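Local coordinates for protein cytosolic phospholipase A2 delta (Homo sapiens, PDB 5IZ5) that hydrolyses the sn-2 ester of glycerophospholipids in a calcium-dependent manner, with a preference for linoleic acid at that position, at residues D541-L546 with G595-R600; K482-F487 with V650-F655; L476-F481 with Y631-M636. The protein carries 3 engineered substitutions. All coordinates share one frame; numbering follows the deposited sequence.

Contact 1 of 3, residues D541-L546 with G595-R600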
# COMPACT_ATOMS: atom_id res chain seq x y z
N ASP B 541 3.82 -19.24 -12.24
CA ASP B 541 4.78 -19.81 -13.20
C ASP B 541 4.95 -21.32 -13.08
O ASP B 541 5.05 -22.03 -14.08
CB ASP B 541 6.17 -19.17 -13.04
CG ASP B 541 6.25 -17.75 -13.59
OD1 ASP B 541 5.29 -17.26 -14.23
OD2 ASP B 541 7.31 -17.12 -13.37
N ALA B 542 5.02 -21.81 -11.85
CA ALA B 542 5.17 -23.25 -11.61
C ALA B 542 3.94 -24.04 -12.07
O ALA B 542 4.06 -25.19 -12.47
CB ALA B 542 5.43 -23.52 -10.14
N TRP B 543 2.77 -23.41 -12.03
CA TRP B 543 1.51 -24.10 -12.30
C TRP B 543 0.98 -23.96 -13.71
O TRP B 543 0.46 -24.93 -14.25
CB TRP B 543 0.41 -23.63 -11.33
CG TRP B 543 0.46 -24.31 -10.00
CD1 TRP B 543 1.47 -25.09 -9.51
CD2 TRP B 543 -0.54 -24.26 -8.97
NE1 TRP B 543 1.15 -25.55 -8.26
CE2 TRP B 543 -0.07 -25.05 -7.90
CE3 TRP B 543 -1.79 -23.64 -8.86
CZ2 TRP B 543 -0.80 -25.22 -6.72
CZ3 TRP B 543 -2.52 -23.81 -7.69
CH2 TRP B 543 -2.02 -24.60 -6.63
N TYR B 544 1.09 -22.77 -14.28
CA TYR B 544 0.45 -22.43 -15.54
C TYR B 544 1.50 -22.16 -16.60
O TYR B 544 2.37 -21.30 -16.43
CB TYR B 544 -0.43 -21.19 -15.37
CG TYR B 544 -1.48 -21.38 -14.30
CD1 TYR B 544 -1.21 -20.99 -13.00
CD2 TYR B 544 -2.71 -21.97 -14.58
CE1 TYR B 544 -2.14 -21.17 -12.00
CE2 TYR B 544 -3.65 -22.15 -13.58
CZ TYR B 544 -3.35 -21.75 -12.29
OH TYR B 544 -4.25 -21.91 -11.29
N ASP B 545 1.43 -22.91 -17.69
CA ASP B 545 2.30 -22.67 -18.83
C ASP B 545 1.82 -21.40 -19.52
O ASP B 545 1.10 -21.46 -20.51
CB ASP B 545 2.26 -23.88 -19.79
CG ASP B 545 3.43 -23.89 -20.77
OD1 ASP B 545 3.98 -22.80 -21.05
OD2 ASP B 545 3.79 -24.99 -21.25
N LEU B 546 2.23 -20.25 -18.99
CA LEU B 546 1.81 -18.97 -19.56
C LEU B 546 2.52 -18.68 -20.88
O LEU B 546 3.57 -18.03 -20.93
CB LEU B 546 1.95 -17.79 -18.57
CG LEU B 546 0.67 -17.35 -17.82
CD1 LEU B 546 0.88 -15.98 -17.20
CD2 LEU B 546 -0.56 -17.31 -18.72
N GLY B 595 -7.07 -25.49 -11.30
CA GLY B 595 -8.22 -25.10 -12.10
C GLY B 595 -8.98 -23.96 -11.46
O GLY B 595 -9.29 -22.95 -12.10
N PHE B 596 -9.25 -24.11 -10.16
CA PHE B 596 -9.94 -23.09 -9.36
C PHE B 596 -9.33 -21.69 -9.52
O PHE B 596 -10.06 -20.71 -9.66
CB PHE B 596 -9.91 -23.52 -7.89
CG PHE B 596 -10.62 -22.58 -6.97
CD1 PHE B 596 -9.94 -21.51 -6.39
CD2 PHE B 596 -11.96 -22.76 -6.68
CE1 PHE B 596 -10.60 -20.64 -5.55
CE2 PHE B 596 -12.62 -21.89 -5.82
CZ PHE B 596 -11.94 -20.82 -5.26
N LEU B 597 -8.01 -21.61 -9.50
CA LEU B 597 -7.31 -20.32 -9.54
C LEU B 597 -7.11 -19.70 -10.95
O LEU B 597 -6.64 -18.57 -11.06
CB LEU B 597 -5.96 -20.48 -8.83
CG LEU B 597 -5.56 -19.47 -7.73
CD1 LEU B 597 -6.67 -19.38 -6.70
CD2 LEU B 597 -4.26 -19.90 -7.07
N THR B 598 -7.49 -20.41 -12.01
CA THR B 598 -7.09 -20.07 -13.39
C THR B 598 -7.38 -18.62 -13.80
O THR B 598 -6.51 -17.89 -14.33
CB THR B 598 -7.80 -21.00 -14.38
OG1 THR B 598 -7.49 -22.36 -14.06
CG2 THR B 598 -7.40 -20.72 -15.83
N GLY B 599 -8.60 -18.19 -13.56
CA GLY B 599 -9.01 -16.86 -14.00
C GLY B 599 -8.32 -15.68 -13.31
O GLY B 599 -8.27 -14.57 -13.86
N ARG B 600 -7.73 -15.93 -12.14
CA ARG B 600 -7.66 -14.93 -11.08
C ARG B 600 -6.41 -14.05 -11.00
O ARG B 600 -5.32 -14.44 -11.39
CB ARG B 600 -7.91 -15.66 -9.76
CG ARG B 600 -9.39 -15.89 -9.55
CD ARG B 600 -9.79 -17.12 -8.78
NE ARG B 600 -11.25 -17.18 -8.77
CZ ARG B 600 -11.99 -18.26 -8.56
NH1 ARG B 600 -11.42 -19.44 -8.33
NH2 ARG B 600 -13.31 -18.17 -8.58
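Tyr-544, the residue at which the chain leaves helix 534-543, packs with Trp-543 where the end of that helix meets a pair of type I beta turns, Gly-595 to Thr-598 and Leu-597 to Arg-600, in the phospholipase catalytic domain, away from its annotated sites. No hydrogen bond joins the two segments. With CG beside the backbone N (chi1 -57°), the Tyr-544 ring extends to the turns and crosses the Leu-597 side chain at about a right angle. Tyr-544 OH lies 3.3 Å from Leu-597 CB and is hydrogen-bonded to the carbonyl O of Lys-594, one residue before the turns. Beside it, Trp-543 brings CZ3 to 4.3 Å from Leu-597 CD2, a looser apolar touch; the indole also packs on Leu-589, Ala-590 and Phe-593 of helix 588-593. Leu-597 in turn meets Phe-428 and Leu-431 of helix 428-441, so it touches both that helix and the end of helix 534-543. With a phenylalanine in place of Tyr-544, the Lys-594 carbonyl would probably keep the Thr-598 hydroxyl but lose the phenol, and the OH contact with Leu-597 CB would go too. Thr-598 N and OG1 both reach Gly-595 O from the same face of its plane, the hydroxyl at 2.7 Å, and OG1 also bonds to Lys-594 O. Thr-598 OG1 stands at the edge of the Tyr-544 ring, near its plane, 3.9 Å from CE2.

Contact 2 of 3, residues K482-F487 with V650-F655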
# COMPACT_ATOMS: atom_id res chain seq x y z
N LYS B 482 5.12 3.25 -8.47
CA LYS B 482 5.17 2.46 -7.24
C LYS B 482 5.23 3.35 -6.02
O LYS B 482 6.03 4.28 -5.96
CB LYS B 482 6.39 1.52 -7.28
CG LYS B 482 7.71 2.21 -7.54
CD LYS B 482 8.81 1.18 -7.64
CE LYS B 482 10.17 1.74 -7.22
NZ LYS B 482 10.99 0.69 -6.56
N GLU B 483 4.37 3.06 -5.05
CA GLU B 483 4.19 3.84 -3.83
C GLU B 483 4.36 2.94 -2.61
O GLU B 483 3.75 1.87 -2.53
CB GLU B 483 2.79 4.46 -3.81
CG GLU B 483 2.51 5.31 -5.04
CD GLU B 483 1.07 5.77 -5.14
OE1 GLU B 483 0.86 6.96 -5.40
OE2 GLU B 483 0.15 4.93 -4.96
N TRP B 484 5.18 3.39 -1.67
CA TRP B 484 5.44 2.60 -0.47
C TRP B 484 4.25 2.70 0.48
O TRP B 484 3.79 3.79 0.80
CB TRP B 484 6.73 3.05 0.22
CG TRP B 484 7.95 2.77 -0.61
CD1 TRP B 484 8.60 3.64 -1.44
CD2 TRP B 484 8.65 1.53 -0.71
NE1 TRP B 484 9.66 3.02 -2.04
CE2 TRP B 484 9.72 1.72 -1.61
CE3 TRP B 484 8.48 0.27 -0.13
CZ2 TRP B 484 10.62 0.69 -1.95
CZ3 TRP B 484 9.38 -0.75 -0.45
CH2 TRP B 484 10.43 -0.54 -1.35
N VAL B 485 3.75 1.53 0.89
CA VAL B 485 2.72 1.43 1.91
C VAL B 485 3.31 0.72 3.13
O VAL B 485 3.69 -0.46 3.08
CB VAL B 485 1.48 0.67 1.41
CG1 VAL B 485 0.45 0.55 2.52
CG2 VAL B 485 0.87 1.39 0.21
N GLU B 486 3.36 1.45 4.22
CA GLU B 486 3.95 0.96 5.47
C GLU B 486 2.87 0.41 6.40
O GLU B 486 1.81 1.03 6.53
CB GLU B 486 4.67 2.13 6.12
CG GLU B 486 5.05 1.95 7.57
CD GLU B 486 5.74 3.19 8.09
OE1 GLU B 486 6.94 3.36 7.78
OE2 GLU B 486 5.08 3.99 8.79
N PHE B 487 3.16 -0.73 7.03
CA PHE B 487 2.27 -1.33 8.04
C PHE B 487 2.95 -1.36 9.40
O PHE B 487 4.10 -1.80 9.52
CB PHE B 487 1.91 -2.78 7.68
CG PHE B 487 1.10 -2.92 6.42
CD1 PHE B 487 -0.20 -3.40 6.48
CD2 PHE B 487 1.65 -2.61 5.18
CE1 PHE B 487 -0.95 -3.55 5.32
CE2 PHE B 487 0.90 -2.76 4.01
CZ PHE B 487 -0.40 -3.23 4.08
N VAL B 650 1.86 -5.14 -3.63
CA VAL B 650 2.84 -6.07 -4.12
C VAL B 650 4.01 -6.18 -3.13
O VAL B 650 4.29 -5.26 -2.38
CB VAL B 650 3.23 -5.61 -5.54
CG1 VAL B 650 4.72 -5.57 -5.77
CG2 VAL B 650 2.53 -6.49 -6.56
N ASP B 651 4.62 -7.36 -3.09
CA ASP B 651 5.87 -7.62 -2.36
C ASP B 651 6.96 -6.67 -2.85
O ASP B 651 7.12 -6.51 -4.05
CB ASP B 651 6.23 -9.09 -2.61
CG ASP B 651 7.45 -9.57 -1.86
OD1 ASP B 651 8.33 -8.74 -1.55
OD2 ASP B 651 7.53 -10.79 -1.59
N ALA B 652 7.71 -6.03 -1.93
CA ALA B 652 8.83 -5.14 -2.32
C ALA B 652 9.87 -5.85 -3.20
O ALA B 652 10.53 -5.21 -4.02
CB ALA B 652 9.51 -4.57 -1.08
N ALA B 653 10.01 -7.16 -3.02
CA ALA B 653 10.93 -7.97 -3.82
C ALA B 653 10.66 -7.93 -5.33
O ALA B 653 11.51 -8.34 -6.11
CB ALA B 653 10.92 -9.40 -3.31
N TYR B 654 9.48 -7.46 -5.77
CA TYR B 654 9.22 -7.24 -7.20
C TYR B 654 10.03 -6.07 -7.78
O TYR B 654 10.22 -5.99 -9.00
CB TYR B 654 7.75 -6.94 -7.48
CG TYR B 654 6.83 -8.14 -7.47
CD1 TYR B 654 6.32 -8.63 -6.28
CD2 TYR B 654 6.47 -8.78 -8.65
CE1 TYR B 654 5.47 -9.73 -6.27
CE2 TYR B 654 5.62 -9.88 -8.65
CZ TYR B 654 5.12 -10.35 -7.45
OH TYR B 654 4.28 -11.44 -7.41
N PHE B 655 10.46 -5.16 -6.92
CA PHE B 655 11.18 -3.96 -7.35
C PHE B 655 12.55 -3.81 -6.69
O PHE B 655 13.56 -3.85 -7.38
CB PHE B 655 10.33 -2.71 -7.11
CG PHE B 655 9.13 -2.63 -8.01
CD1 PHE B 655 8.00 -3.40 -7.73
CD2 PHE B 655 9.12 -1.81 -9.13
CE1 PHE B 655 6.89 -3.34 -8.55
CE2 PHE B 655 8.01 -1.74 -9.95
CZ PHE B 655 6.89 -2.51 -9.66
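Lys-482 and Phe-655 run alongside each other, pointing opposite ways, where strand 482-487, in the mixed beta sheet of the alpha/beta hydrolase domain, meets the loop carrying the probable proton acceptor Asp-651. The aliphatic part of the lysine does the touching: Lys-482 CD lies 3.4 Å from Phe-655 CD2, approaching the ring obliquely. Further out, the chain bends at chi4 (146°) and Lys-482 NZ comes to 3.5 Å from Phe-655 CB. Two residues along the strand, Trp-484 sets the six-membered part of its indole against the methyl of Ala-652, with Trp-484 CZ3 3.9 Å from Ala-652 CB.

Around this first shell, Trp-484 NE1 is hydrogen-bonded to Tyr-693 OH, which helps fix the turn of the indole, and Leu-469 of the neighbouring strand 463-471 packs against both Trp-484 and Phe-655. Ala-652 lies in a short 3-10 segment, and its side chain is about 7 Å from that of Ser-365, the nucleophile. Just before it, Asp-651 OD2 is hydrogen-bonded to Ser-365 OG, consistent with the Ser-Asp dyad of this family. The other carboxylate oxygen makes an Asx turn: Asp-651 OD1 accepts from Ala-653 N at 2.7 Å, the N-H...OD1 angle 159°, from above the carboxylate plane.

Contact 3 of 3, residues L476-F481 with Y631-M636; sequences LETLDF and YQLDSM
Thr-478 makes the first touch between the loop leading into strand 482-487 and the short helix 631-634, two pieces of the catalytic domain 150 residues apart. Its methyl, CG2, is 3.3 Å from Leu-633 CD1, and CB of the threonine is 3.5 Å from the same leucine methyl, both closer than carbons normally pack. Thr-478 also opens a type I beta turn that runs to Phe-481, closed by a weak backbone bond, and this turn brings the aromatic side chain round to the helix. Phe-481 crosses Leu-633 at about a right angle. CG stands anti to the backbone N (chi1 177°), and the ring meets the leucine obliquely, with Phe-481 CD2 3.7 Å from Leu-633 CD1 and 3.8 Å from Leu-633 CB. Farther along the ring, Phe-481 CE2 lies 3.8 Å from Asp-634 OD1, the carboxylate turned 77° from the ring plane. That oxygen is in a salt bridge with Lys-496, while Lys-472 makes a cation-pi contact with the Phe-481 ring. Leu-633 thus fits between a threonine methyl and an aromatic ring, and no hydrogen bond crosses. The hold on the helix is therefore one of shape and apolar contact, with the aspartate's charge met by a lysine beyond both segments.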
# COMPACT_ATOMS: atom_id res chain seq x y z
N LEU B 476 0.15 -1.52 -18.86
CA LEU B 476 1.48 -1.77 -19.43
C LEU B 476 2.32 -0.49 -19.44
O LEU B 476 3.53 -0.53 -19.23
CB LEU B 476 1.36 -2.42 -20.82
CG LEU B 476 0.90 -3.91 -20.66
CD1 LEU B 476 -0.61 -4.03 -20.55
CD2 LEU B 476 1.38 -4.86 -21.76
N GLU B 477 1.66 0.65 -19.61
CA GLU B 477 2.29 1.93 -19.31
C GLU B 477 2.20 2.01 -17.79
O GLU B 477 1.35 1.36 -17.20
CB GLU B 477 1.51 3.09 -19.94
CG GLU B 477 1.32 3.02 -21.45
CD GLU B 477 0.02 3.66 -21.93
OE1 GLU B 477 -1.07 3.24 -21.48
OE2 GLU B 477 0.09 4.57 -22.78
N THR B 478 3.06 2.81 -17.16
CA THR B 478 3.06 2.95 -15.69
C THR B 478 3.59 1.69 -14.95
O THR B 478 3.19 1.41 -13.82
CB THR B 478 1.64 3.29 -15.15
OG1 THR B 478 0.86 2.10 -15.01
CG2 THR B 478 0.92 4.29 -16.07
N LEU B 479 4.52 0.96 -15.58
CA LEU B 479 5.02 -0.31 -15.02
C LEU B 479 5.77 -0.06 -13.70
O LEU B 479 5.62 -0.79 -12.71
CB LEU B 479 5.95 -1.00 -16.03
CG LEU B 479 6.51 -2.44 -15.83
CD1 LEU B 479 7.59 -2.51 -14.74
CD2 LEU B 479 5.40 -3.45 -15.56
N ASP B 480 6.56 1.01 -13.72
CA ASP B 480 7.42 1.40 -12.60
C ASP B 480 6.85 2.53 -11.73
O ASP B 480 7.59 3.16 -10.98
CB ASP B 480 8.83 1.77 -13.11
CG ASP B 480 8.81 2.86 -14.17
OD1 ASP B 480 9.87 3.49 -14.38
OD2 ASP B 480 7.75 3.09 -14.80
N PHE B 481 5.54 2.80 -11.86
CA PHE B 481 4.79 3.56 -10.86
C PHE B 481 4.67 2.72 -9.60
O PHE B 481 4.14 1.61 -9.65
CB PHE B 481 3.40 3.89 -11.37
CG PHE B 481 2.52 4.61 -10.37
CD1 PHE B 481 1.73 3.90 -9.48
CD2 PHE B 481 2.47 6.00 -10.34
CE1 PHE B 481 0.91 4.55 -8.57
CE2 PHE B 481 1.65 6.66 -9.44
CZ PHE B 481 0.87 5.93 -8.55
N TYR B 631 8.42 11.12 -10.91
CA TYR B 631 8.18 12.46 -11.46
C TYR B 631 6.93 12.57 -12.35
O TYR B 631 5.95 13.26 -12.01
CB TYR B 631 9.39 13.00 -12.23
CG TYR B 631 9.06 14.19 -13.12
CD1 TYR B 631 9.57 14.30 -14.41
CD2 TYR B 631 8.20 15.20 -12.66
CE1 TYR B 631 9.25 15.39 -15.22
CE2 TYR B 631 7.87 16.28 -13.46
CZ TYR B 631 8.39 16.37 -14.73
OH TYR B 631 8.06 17.45 -15.52
N GLN B 632 6.97 11.87 -13.48
CA GLN B 632 6.05 12.13 -14.59
C GLN B 632 4.61 11.82 -14.22
O GLN B 632 3.72 12.65 -14.40
CB GLN B 632 6.43 11.30 -15.82
CG GLN B 632 7.93 11.32 -16.19
CD GLN B 632 8.31 12.39 -17.21
OE1 GLN B 632 9.31 13.08 -17.04
NE2 GLN B 632 7.52 12.52 -18.27
N LEU B 633 4.39 10.61 -13.73
CA LEU B 633 3.05 10.23 -13.29
C LEU B 633 2.53 11.07 -12.11
O LEU B 633 1.33 11.37 -12.03
CB LEU B 633 3.00 8.72 -12.95
CG LEU B 633 1.92 8.00 -13.76
CD1 LEU B 633 2.22 6.53 -13.98
CD2 LEU B 633 0.56 8.18 -13.10
N ASP B 634 3.43 11.48 -11.23
CA ASP B 634 3.04 12.25 -10.05
C ASP B 634 2.68 13.70 -10.38
O ASP B 634 1.87 14.31 -9.67
CB ASP B 634 4.12 12.16 -8.98
CG ASP B 634 4.28 10.75 -8.45
OD1 ASP B 634 3.40 9.90 -8.67
OD2 ASP B 634 5.31 10.46 -7.82
N SER B 635 3.23 14.24 -11.46
CA SER B 635 2.82 15.58 -11.94
C SER B 635 1.39 15.57 -12.55
O SER B 635 0.88 16.63 -12.94
CB SER B 635 3.84 16.17 -12.93
OG SER B 635 3.73 15.59 -14.22
N MET B 636 0.77 14.39 -12.63
CA MET B 636 -0.59 14.22 -13.16
C MET B 636 -1.56 13.91 -12.02
O MET B 636 -1.81 12.74 -11.69
CB MET B 636 -0.64 13.09 -14.19
CG MET B 636 0.22 13.33 -15.42
SD MET B 636 -0.29 14.74 -16.43
CE MET B 636 -1.82 14.12 -17.14

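How the contacts relate
Contact 2 lies nearest the centre of the chain, its centre about 7 Å away, and alone includes an active-site residue; contacts 3 and 1 lie about 16 and 25 Å out. All are partly buried, but only contact 1 has an exposed touching residue, a threonine. Contacts 2 and 3 share a continuous piece of chain, 476-487, and touch where Phe-655 CZ lies 3.7 Å from Leu-479 O; Lys-496 bridges both Glu-483 of contact 2 and Asp-634 of contact 3. Contact 1 stands apart, but helix 534-543, whose end it includes, also packs on Tyr-654. A phenol meets the turns in contact 1, a lysine chain the ring in contact 2, a leucine the ring in contact 3.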